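Local coordinates for protein citryl-CoA lyase (Hydrogenobacter thermophilus, PDB 6HXP) that probably cleaves citryl-CoA into acetyl-CoA and oxaloacetate, binding coenzyme A through a fold of the citrate synthase family, at residues 108-113 / 163-168; 123-128 / 177-182; 146-151 / 186-191. All coordinates share one frame; numbering follows the deposited sequence.

Interaction 1 of 3, residues 108-113 / 163-168; sequences RFIQEG and GEHCKF
The F168 ring has the backbone of G113 over one face: G113 C stands above the plane, offset toward the rim, and G113 CA comes to 3.5 Å from F168 CZ. G113 has no side chain, and this lets the ring so close; a CB there would point at it. The F109 ring meets F168 obliquely, CE2 of F109 against CE2 of F168, planes 53° apart and centroids separated by 5.7 Å. F168 holds CG anti to its backbone N (chi1 -179°), which sends the ring to the helix 101-116 backbone. The H165 imidazole offers its edge instead. I110 CG2 lies in its plane, 3.8 Å from H165 CD2, and a water sits at the same periphery, 2.9 Å from H165 NE2, donating to Q111 O. At the ring's other nitrogen, ND1 is hydrogen-bonded to E198.

Helices 101-116 and 164-180 of the citrate synthase-like domain meet with short-segment axes 9.6 Å apart at 109°. No direct hydrogen bond joins the two segments; the direct contacts are van der Waals, ring on backbone and methyl on imidazole, with one water as the polar link between H165 and the Q111 carbonyl.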
# COMPACT_ATOMS: atom_id res chain seq x y z
N ARG A 108 -19.83 -3.99 17.01
CA ARG A 108 -20.34 -5.35 17.24
C ARG A 108 -20.84 -5.49 18.68
O ARG A 108 -21.92 -6.03 18.92
CB ARG A 108 -19.22 -6.35 16.96
CG ARG A 108 -19.69 -7.77 16.92
CD ARG A 108 -18.55 -8.71 16.58
NE ARG A 108 -19.10 -10.04 16.30
CZ ARG A 108 -18.37 -11.08 15.91
NH1 ARG A 108 -17.05 -10.97 15.81
NH2 ARG A 108 -18.95 -12.24 15.64
N PHE A 109 -20.05 -4.99 19.63
CA PHE A 109 -20.41 -5.06 21.05
C PHE A 109 -21.74 -4.31 21.34
O PHE A 109 -22.61 -4.85 22.01
CB PHE A 109 -19.28 -4.44 21.89
CG PHE A 109 -19.65 -4.20 23.33
CD1 PHE A 109 -19.85 -5.26 24.19
CD2 PHE A 109 -19.85 -2.92 23.82
CE1 PHE A 109 -20.23 -5.05 25.52
CE2 PHE A 109 -20.22 -2.70 25.14
CZ PHE A 109 -20.42 -3.77 25.98
N ILE A 110 -21.86 -3.07 20.85
CA ILE A 110 -23.05 -2.27 21.05
C ILE A 110 -24.26 -2.92 20.38
O ILE A 110 -25.33 -3.02 21.00
CB ILE A 110 -22.83 -0.82 20.58
CG1 ILE A 110 -21.81 -0.13 21.49
CG2 ILE A 110 -24.16 -0.05 20.58
CD1 ILE A 110 -21.26 1.12 20.92
N GLN A 111 -24.10 -3.39 19.15
CA GLN A 111 -25.24 -4.01 18.45
C GLN A 111 -25.64 -5.32 19.09
O GLN A 111 -26.84 -5.55 19.28
CB GLN A 111 -24.94 -4.18 16.97
CG GLN A 111 -24.85 -2.84 16.26
CD GLN A 111 -24.51 -3.04 14.82
OE1 GLN A 111 -24.94 -4.02 14.21
NE2 GLN A 111 -23.84 -2.06 14.21
N GLU A 112 -24.67 -6.16 19.43
CA GLU A 112 -25.00 -7.43 20.08
C GLU A 112 -25.57 -7.21 21.48
O GLU A 112 -26.47 -7.94 21.89
CB GLU A 112 -23.80 -8.39 20.05
CG GLU A 112 -23.53 -8.88 18.64
CD GLU A 112 -22.36 -9.83 18.46
OE1 GLU A 112 -21.66 -10.12 19.45
OE2 GLU A 112 -22.13 -10.27 17.31
N GLY A 113 -25.08 -6.19 22.17
CA GLY A 113 -25.56 -5.82 23.50
C GLY A 113 -27.01 -5.42 23.47
O GLY A 113 -27.80 -5.96 24.24
N GLY A 163 -30.73 7.29 20.43
CA GLY A 163 -31.63 6.16 20.59
C GLY A 163 -31.06 5.04 21.42
O GLY A 163 -30.18 5.25 22.25
N GLU A 164 -31.56 3.84 21.17
CA GLU A 164 -31.23 2.65 21.96
C GLU A 164 -29.75 2.30 21.97
O GLU A 164 -29.23 1.90 23.00
CB GLU A 164 -32.07 1.43 21.50
CG GLU A 164 -31.86 0.99 20.07
CD GLU A 164 -32.79 -0.11 19.59
OE1 GLU A 164 -33.47 -0.72 20.45
OE2 GLU A 164 -32.83 -0.38 18.37
N HIS A 165 -29.07 2.49 20.82
CA HIS A 165 -27.63 2.20 20.74
C HIS A 165 -26.79 3.22 21.50
O HIS A 165 -25.85 2.85 22.21
CB HIS A 165 -27.17 2.03 19.29
CG HIS A 165 -27.79 0.84 18.61
ND1 HIS A 165 -28.96 0.96 17.86
CD2 HIS A 165 -27.40 -0.45 18.60
CE1 HIS A 165 -29.25 -0.27 17.44
NE2 HIS A 165 -28.34 -1.15 17.86
N CYS A 166 -27.12 4.50 21.36
CA CYS A 166 -26.43 5.56 22.11
C CYS A 166 -26.63 5.34 23.61
O CYS A 166 -25.68 5.44 24.40
CB CYS A 166 -26.92 6.93 21.70
SG CYS A 166 -26.45 7.41 20.03
N LYS A 167 -27.88 5.04 24.01
CA LYS A 167 -28.22 4.81 25.43
C LYS A 167 -27.45 3.64 26.00
O LYS A 167 -26.88 3.75 27.09
CB LYS A 167 -29.73 4.55 25.59
CG LYS A 167 -30.17 4.31 27.03
CD LYS A 167 -31.66 4.19 27.13
CE LYS A 167 -32.16 3.53 28.42
NZ LYS A 167 -31.38 3.93 29.60
N PHE A 168 -27.43 2.52 25.27
CA PHE A 168 -26.67 1.33 25.67
C PHE A 168 -25.20 1.67 25.86
O PHE A 168 -24.63 1.35 26.90
CB PHE A 168 -26.81 0.19 24.63
CG PHE A 168 -26.06 -1.06 25.03
CD1 PHE A 168 -26.62 -1.98 25.90
CD2 PHE A 168 -24.78 -1.31 24.54
CE1 PHE A 168 -25.91 -3.11 26.30
CE2 PHE A 168 -24.07 -2.43 24.94
CZ PHE A 168 -24.65 -3.34 25.80
O HOH W 1 -28.71 -4.02 17.64

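Interaction 2 of 3, residues 123-128 / 177-182; sequences IVKEYL and GRQKGK. With COA (coenzyme A), chain B.
Q179 brings its amide oxygen to the backbone of helix 120-129 without bonding to it: OE1 lies 3.3 Å from K125 CA, yet no hydrogen bond crosses between residues 123-128 and 177-182. The amide is fixed from its other end, where NE2 is hydrogen-bonded to E121 O and to the E175 carboxylate. Its flank also meets apolar groups, V124 CG1 lying 3.9 Å from Q179 NE2 and L128 CD1 3.6 Å from Q179 OE1. The two L128 methyls part: CD1 meets Q179, while CD2 stands 4.0 Å from K180 CD.

The contact sits at the C-terminal end of helix 164-180, which G181 leaves with a positive phi of 68°, and this helix end borders the coenzyme A pocket of the citrate synthase-like domain. The K180 chain passes L128 and the ribose, K180 CE lying 3.5 Å from O4B of the coenzyme, and folds at its last two torsions, which turns NZ to the 3'-phosphate, where it donates to O8A at 2.8 Å. K182 NZ adds a weak bond to the same oxygen at 3.5 Å. Cutting K180 back to an alanine is likely to leave O8A, within these two segments, with the weak K182 bond alone, and to take away the aliphatic chain against both L128 methyls. I134, G136, Y137 and R140 also hydrogen-bond to the coenzyme.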
# COMPACT_ATOMS: atom_id res chain seq x y z
N ILE A 123 -24.00 -7.99 31.23
CA ILE A 123 -23.06 -7.88 30.12
C ILE A 123 -21.70 -7.39 30.64
O ILE A 123 -20.69 -8.00 30.32
CB ILE A 123 -23.62 -6.97 28.99
CG1 ILE A 123 -24.79 -7.66 28.24
CG2 ILE A 123 -22.51 -6.58 28.01
CD1 ILE A 123 -25.70 -6.70 27.41
N VAL A 124 -21.68 -6.29 31.42
CA VAL A 124 -20.42 -5.73 31.95
C VAL A 124 -19.76 -6.72 32.93
O VAL A 124 -18.54 -6.93 32.85
CB VAL A 124 -20.64 -4.33 32.58
CG1 VAL A 124 -19.39 -3.85 33.32
CG2 VAL A 124 -21.04 -3.32 31.51
N LYS A 125 -20.53 -7.35 33.81
CA LYS A 125 -19.97 -8.34 34.75
C LYS A 125 -19.26 -9.46 34.00
O LYS A 125 -18.10 -9.75 34.30
CB LYS A 125 -21.08 -8.89 35.66
CG LYS A 125 -20.57 -9.82 36.75
CD LYS A 125 -21.53 -9.87 37.95
CE LYS A 125 -22.89 -10.47 37.63
NZ LYS A 125 -23.86 -10.23 38.74
N GLU A 126 -19.90 -10.02 32.96
CA GLU A 126 -19.30 -11.07 32.13
C GLU A 126 -17.96 -10.62 31.50
O GLU A 126 -17.00 -11.38 31.53
CB GLU A 126 -20.30 -11.52 31.05
CG GLU A 126 -19.84 -12.64 30.13
CD GLU A 126 -20.69 -12.77 28.87
OE1 GLU A 126 -21.40 -13.79 28.74
OE2 GLU A 126 -20.65 -11.84 28.04
N TYR A 127 -17.88 -9.38 30.96
CA TYR A 127 -16.62 -8.89 30.37
C TYR A 127 -15.55 -8.65 31.40
O TYR A 127 -14.40 -9.01 31.17
CB TYR A 127 -16.82 -7.58 29.60
CG TYR A 127 -17.11 -7.79 28.13
CD1 TYR A 127 -18.37 -8.17 27.70
CD2 TYR A 127 -16.12 -7.61 27.17
CE1 TYR A 127 -18.66 -8.33 26.35
CE2 TYR A 127 -16.41 -7.70 25.81
CZ TYR A 127 -17.67 -8.10 25.41
OH TYR A 127 -17.99 -8.30 24.10
N LEU A 128 -15.89 -7.97 32.51
CA LEU A 128 -14.91 -7.67 33.56
C LEU A 128 -14.38 -8.95 34.20
O LEU A 128 -13.19 -9.01 34.51
CB LEU A 128 -15.50 -6.76 34.64
CG LEU A 128 -15.81 -5.32 34.19
CD1 LEU A 128 -16.51 -4.55 35.29
CD2 LEU A 128 -14.56 -4.58 33.78
N GLY A 177 -18.06 1.96 35.60
CA GLY A 177 -17.70 2.82 36.73
C GLY A 177 -18.22 2.31 38.05
O GLY A 177 -17.50 2.32 39.05
N ARG A 178 -19.48 1.85 38.04
CA ARG A 178 -20.16 1.30 39.20
C ARG A 178 -19.48 0.00 39.67
O ARG A 178 -19.25 -0.17 40.87
CB ARG A 178 -21.63 1.03 38.82
CG ARG A 178 -22.57 0.88 39.98
CD ARG A 178 -24.00 0.83 39.48
NE ARG A 178 -24.53 2.16 39.15
CZ ARG A 178 -25.02 2.51 37.96
NH1 ARG A 178 -25.51 3.73 37.78
NH2 ARG A 178 -25.02 1.65 36.95
N GLN A 179 -19.16 -0.90 38.74
CA GLN A 179 -18.52 -2.18 39.05
C GLN A 179 -17.03 -2.06 39.40
O GLN A 179 -16.58 -2.75 40.31
CB GLN A 179 -18.74 -3.20 37.93
CG GLN A 179 -20.19 -3.66 37.89
CD GLN A 179 -20.44 -4.82 36.96
OE1 GLN A 179 -19.60 -5.70 36.76
NE2 GLN A 179 -21.62 -4.85 36.36
N LYS A 180 -16.28 -1.18 38.74
CA LYS A 180 -14.86 -1.00 39.06
C LYS A 180 -14.56 0.02 40.19
O LYS A 180 -13.43 0.05 40.67
CB LYS A 180 -14.08 -0.58 37.80
CG LYS A 180 -14.08 -1.64 36.71
CD LYS A 180 -12.81 -1.61 35.84
CE LYS A 180 -11.84 -2.73 36.16
NZ LYS A 180 -11.33 -2.65 37.56
N GLY A 181 -15.52 0.88 40.53
CA GLY A 181 -15.27 1.98 41.47
C GLY A 181 -14.34 3.03 40.89
O GLY A 181 -13.82 3.88 41.62
N LYS A 182 -14.12 3.00 39.55
CA LYS A 182 -13.24 3.90 38.81
C LYS A 182 -13.90 4.10 37.45
O LYS A 182 -14.16 3.12 36.75
CB LYS A 182 -11.85 3.28 38.59
CG LYS A 182 -10.95 3.32 39.81
CD LYS A 182 -9.46 3.24 39.44
CE LYS A 182 -9.04 1.95 38.78
NZ LYS A 182 -9.22 0.77 39.67
N1A COA B . -12.60 -2.54 29.45
C2A COA B . -12.34 -3.13 30.62
N3A COA B . -11.37 -2.86 31.50
C4A COA B . -10.59 -1.86 31.06
C5A COA B . -10.72 -1.17 29.87
C6A COA B . -11.80 -1.53 29.04
N6A COA B . -12.07 -0.93 27.88
N7A COA B . -9.75 -0.19 29.77
C8A COA B . -9.07 -0.31 30.88
N9A COA B . -9.53 -1.29 31.72
C1B COA B . -9.06 -1.61 33.07
C2B COA B . -7.58 -1.28 33.36
O2B COA B . -6.78 -2.46 33.24
C3B COA B . -7.68 -0.80 34.80
O3B COA B . -7.83 -1.93 35.69
P3B COA B . -7.37 -2.00 37.25
O7A COA B . -6.67 -0.75 37.68
O8A COA B . -8.65 -2.27 38.05
O9A COA B . -6.48 -3.25 37.35
C4B COA B . -9.00 -0.05 34.81
O4B COA B . -9.85 -0.88 33.99
C5B COA B . -9.00 1.34 34.25
O5B COA B . -7.85 2.08 34.71
P1A COA B . -7.24 3.33 33.87
O1A COA B . -5.97 3.79 34.47
O2A COA B . -8.34 4.39 33.84
O3A COA B . -7.02 2.83 32.38
P2A COA B . -5.71 2.60 31.50
O4A COA B . -4.81 3.78 31.58
O5A COA B . -5.07 1.31 32.02
O6A COA B . -6.19 2.26 29.98
CBP COA B . -6.21 2.58 27.56
CCP COA B . -6.03 3.24 28.93
CDP COA B . -6.60 3.68 26.56
CEP COA B . -4.87 1.97 27.14
CAP COA B . -7.29 1.47 27.57
OAP COA B . -8.42 1.77 28.36
C9P COA B . -7.73 1.03 26.17
O9P COA B . -7.04 0.24 25.52
N8P COA B . -8.89 1.51 25.73
C7P COA B . -9.52 1.07 24.49
C6P COA B . -10.13 -0.31 24.64
C5P COA B . -10.48 -0.94 23.31
O5P COA B . -11.26 -0.39 22.53
N4P COA B . -9.91 -2.12 23.06
C3P COA B . -10.47 -3.12 22.16
C2P COA B . -10.34 -2.76 20.69
S1P COA B . -8.58 -2.48 20.35

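Interaction 3 of 3, residues 146-151 / 186-191; sequences DPRTKR and LNVDGA
T149 and D146 carry the hydrogen bonds between the segments. T149 OG1 donates to L186 O at 2.8 Å, approaching from above the carbonyl plane (41° out of it) rather than along a lone pair. The same carbonyl accepts from a water that in turn accepts from D146 N, so L186 O is held by two donors. The third link is weak: V188 N points to D146 OD2 at 3.0 Å with a bent 130° angle.

Charge comes next. Within 146-151, R148 grips the D146 carboxylate side-on, NE to OD1 at 2.9 Å and NH2 to OD2 at 2.8 Å. OD1 receives NE on its syn lone pair and, on its anti side and 28° out of the carboxylate plane, the backbone N of R148; by that bond D146 caps helix 147-158.

Both segments are helix starts, D146 and N187 being the N-cap residues of helices 147-158 and 188-198. N187 OD1 accepts from G190 N at 3.1 Å and weakly from D189 N, while its ND2 is hydrogen-bonded to G138 O in the loop that includes coenzyme A-binding residues.

Van der Waals contacts complete the account. V188 CG1 lies over the centre of one guanidinium face, 3.5 Å from R148 CZ; T149 CG2, anti to its backbone N, makes an apolar contact with L186 CD2 at 3.7 Å, and A191 CB abuts T149 OG1. L25 of the second subunit packs against P147 and R148.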
# COMPACT_ATOMS: atom_id res chain seq x y z
N ASP A 146 -15.04 11.83 27.77
CA ASP A 146 -14.30 12.14 26.55
C ASP A 146 -15.06 13.31 25.91
O ASP A 146 -16.21 13.13 25.54
CB ASP A 146 -14.23 10.92 25.65
CG ASP A 146 -13.44 11.12 24.39
OD1 ASP A 146 -13.37 12.28 23.91
OD2 ASP A 146 -12.86 10.14 23.90
N PRO A 147 -14.47 14.51 25.81
CA PRO A 147 -15.23 15.65 25.26
C PRO A 147 -15.72 15.43 23.83
O PRO A 147 -16.72 15.99 23.43
CB PRO A 147 -14.27 16.83 25.35
CG PRO A 147 -13.01 16.33 25.78
CD PRO A 147 -13.10 14.91 26.20
N ARG A 148 -15.04 14.57 23.09
CA ARG A 148 -15.43 14.29 21.72
C ARG A 148 -16.71 13.44 21.69
O ARG A 148 -17.59 13.65 20.85
CB ARG A 148 -14.29 13.59 21.00
CG ARG A 148 -12.99 14.40 20.99
CD ARG A 148 -11.77 13.57 20.67
NE ARG A 148 -11.57 12.50 21.65
CZ ARG A 148 -10.66 11.54 21.50
NH1 ARG A 148 -9.83 11.56 20.46
NH2 ARG A 148 -10.57 10.56 22.38
N THR A 149 -16.82 12.52 22.65
CA THR A 149 -18.03 11.74 22.81
C THR A 149 -19.17 12.67 23.27
O THR A 149 -20.27 12.58 22.73
CB THR A 149 -17.82 10.69 23.87
OG1 THR A 149 -16.87 9.76 23.34
CG2 THR A 149 -19.12 9.95 24.25
N LYS A 150 -18.90 13.52 24.27
CA LYS A 150 -19.92 14.43 24.79
C LYS A 150 -20.45 15.32 23.67
O LYS A 150 -21.65 15.51 23.57
CB LYS A 150 -19.37 15.29 25.94
CG LYS A 150 -20.46 16.19 26.55
CD LYS A 150 -20.02 16.86 27.80
CE LYS A 150 -21.19 17.53 28.51
NZ LYS A 150 -21.83 18.58 27.67
N ARG A 151 -19.58 15.83 22.81
CA ARG A 151 -20.04 16.71 21.74
C ARG A 151 -20.99 15.95 20.79
O ARG A 151 -22.06 16.47 20.43
CB ARG A 151 -18.84 17.26 20.97
CG ARG A 151 -19.18 18.18 19.79
CD ARG A 151 -19.93 19.39 20.25
NE ARG A 151 -20.17 20.27 19.12
CZ ARG A 151 -21.16 21.14 19.06
NH1 ARG A 151 -21.99 21.28 20.10
NH2 ARG A 151 -21.36 21.86 17.97
N LEU A 186 -16.71 6.45 27.83
CA LEU A 186 -17.10 6.04 26.47
C LEU A 186 -16.21 6.93 25.58
O LEU A 186 -16.39 8.14 25.57
CB LEU A 186 -18.58 6.32 26.23
CG LEU A 186 -19.06 6.08 24.78
CD1 LEU A 186 -18.92 4.65 24.38
CD2 LEU A 186 -20.49 6.53 24.61
N ASN A 187 -15.24 6.36 24.91
CA ASN A 187 -14.31 7.14 24.10
C ASN A 187 -14.89 7.42 22.74
O ASN A 187 -15.95 6.88 22.35
CB ASN A 187 -12.90 6.51 24.05
CG ASN A 187 -12.83 5.20 23.32
OD1 ASN A 187 -13.39 5.04 22.24
ND2 ASN A 187 -12.04 4.26 23.87
N VAL A 188 -14.22 8.26 21.95
CA VAL A 188 -14.75 8.66 20.66
C VAL A 188 -14.97 7.49 19.70
O VAL A 188 -15.90 7.50 18.89
CB VAL A 188 -13.89 9.80 20.03
CG1 VAL A 188 -12.52 9.28 19.55
CG2 VAL A 188 -14.66 10.51 18.94
N ASP A 189 -14.18 6.41 19.84
CA ASP A 189 -14.41 5.23 18.98
C ASP A 189 -15.76 4.61 19.36
O ASP A 189 -16.54 4.23 18.47
CB ASP A 189 -13.34 4.14 19.18
CG ASP A 189 -11.95 4.50 18.77
OD1 ASP A 189 -11.81 5.29 17.82
OD2 ASP A 189 -10.98 3.95 19.38
N GLY A 190 -16.03 4.47 20.65
CA GLY A 190 -17.30 3.93 21.10
C GLY A 190 -18.46 4.83 20.69
O GLY A 190 -19.54 4.36 20.32
N ALA A 191 -18.26 6.17 20.76
CA ALA A 191 -19.31 7.15 20.38
C ALA A 191 -19.67 7.04 18.89
O ALA A 191 -20.86 6.92 18.54
CB ALA A 191 -18.84 8.55 20.69
O HOH W 2 -17.26 10.05 27.47

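In the fold
Helix 164-180 serves interactions 1 and 2 from its two ends, their centres about 17 Å apart, and the helices facing it, 101-116 and 120-129, are consecutive. Between these two contacts F109 CE1 touches I123 CG2 at 3.7 Å. Interaction 3 lies about 14 Å from interaction 1, centre to centre, with I110 CD1 3.7 Å from G190 O. Interactions 2 and 3 have centres about 19 Å apart; their segments 177-182 and 186-191 adjoin in sequence, without other touch. All three approach coenzyme A differently: K180 and, weakly, K182 of interaction 2 bind its 3'-phosphate, the N187 side chain of interaction 3 comes within about 4 Å, and the F109 side chain remains about 9 Å away.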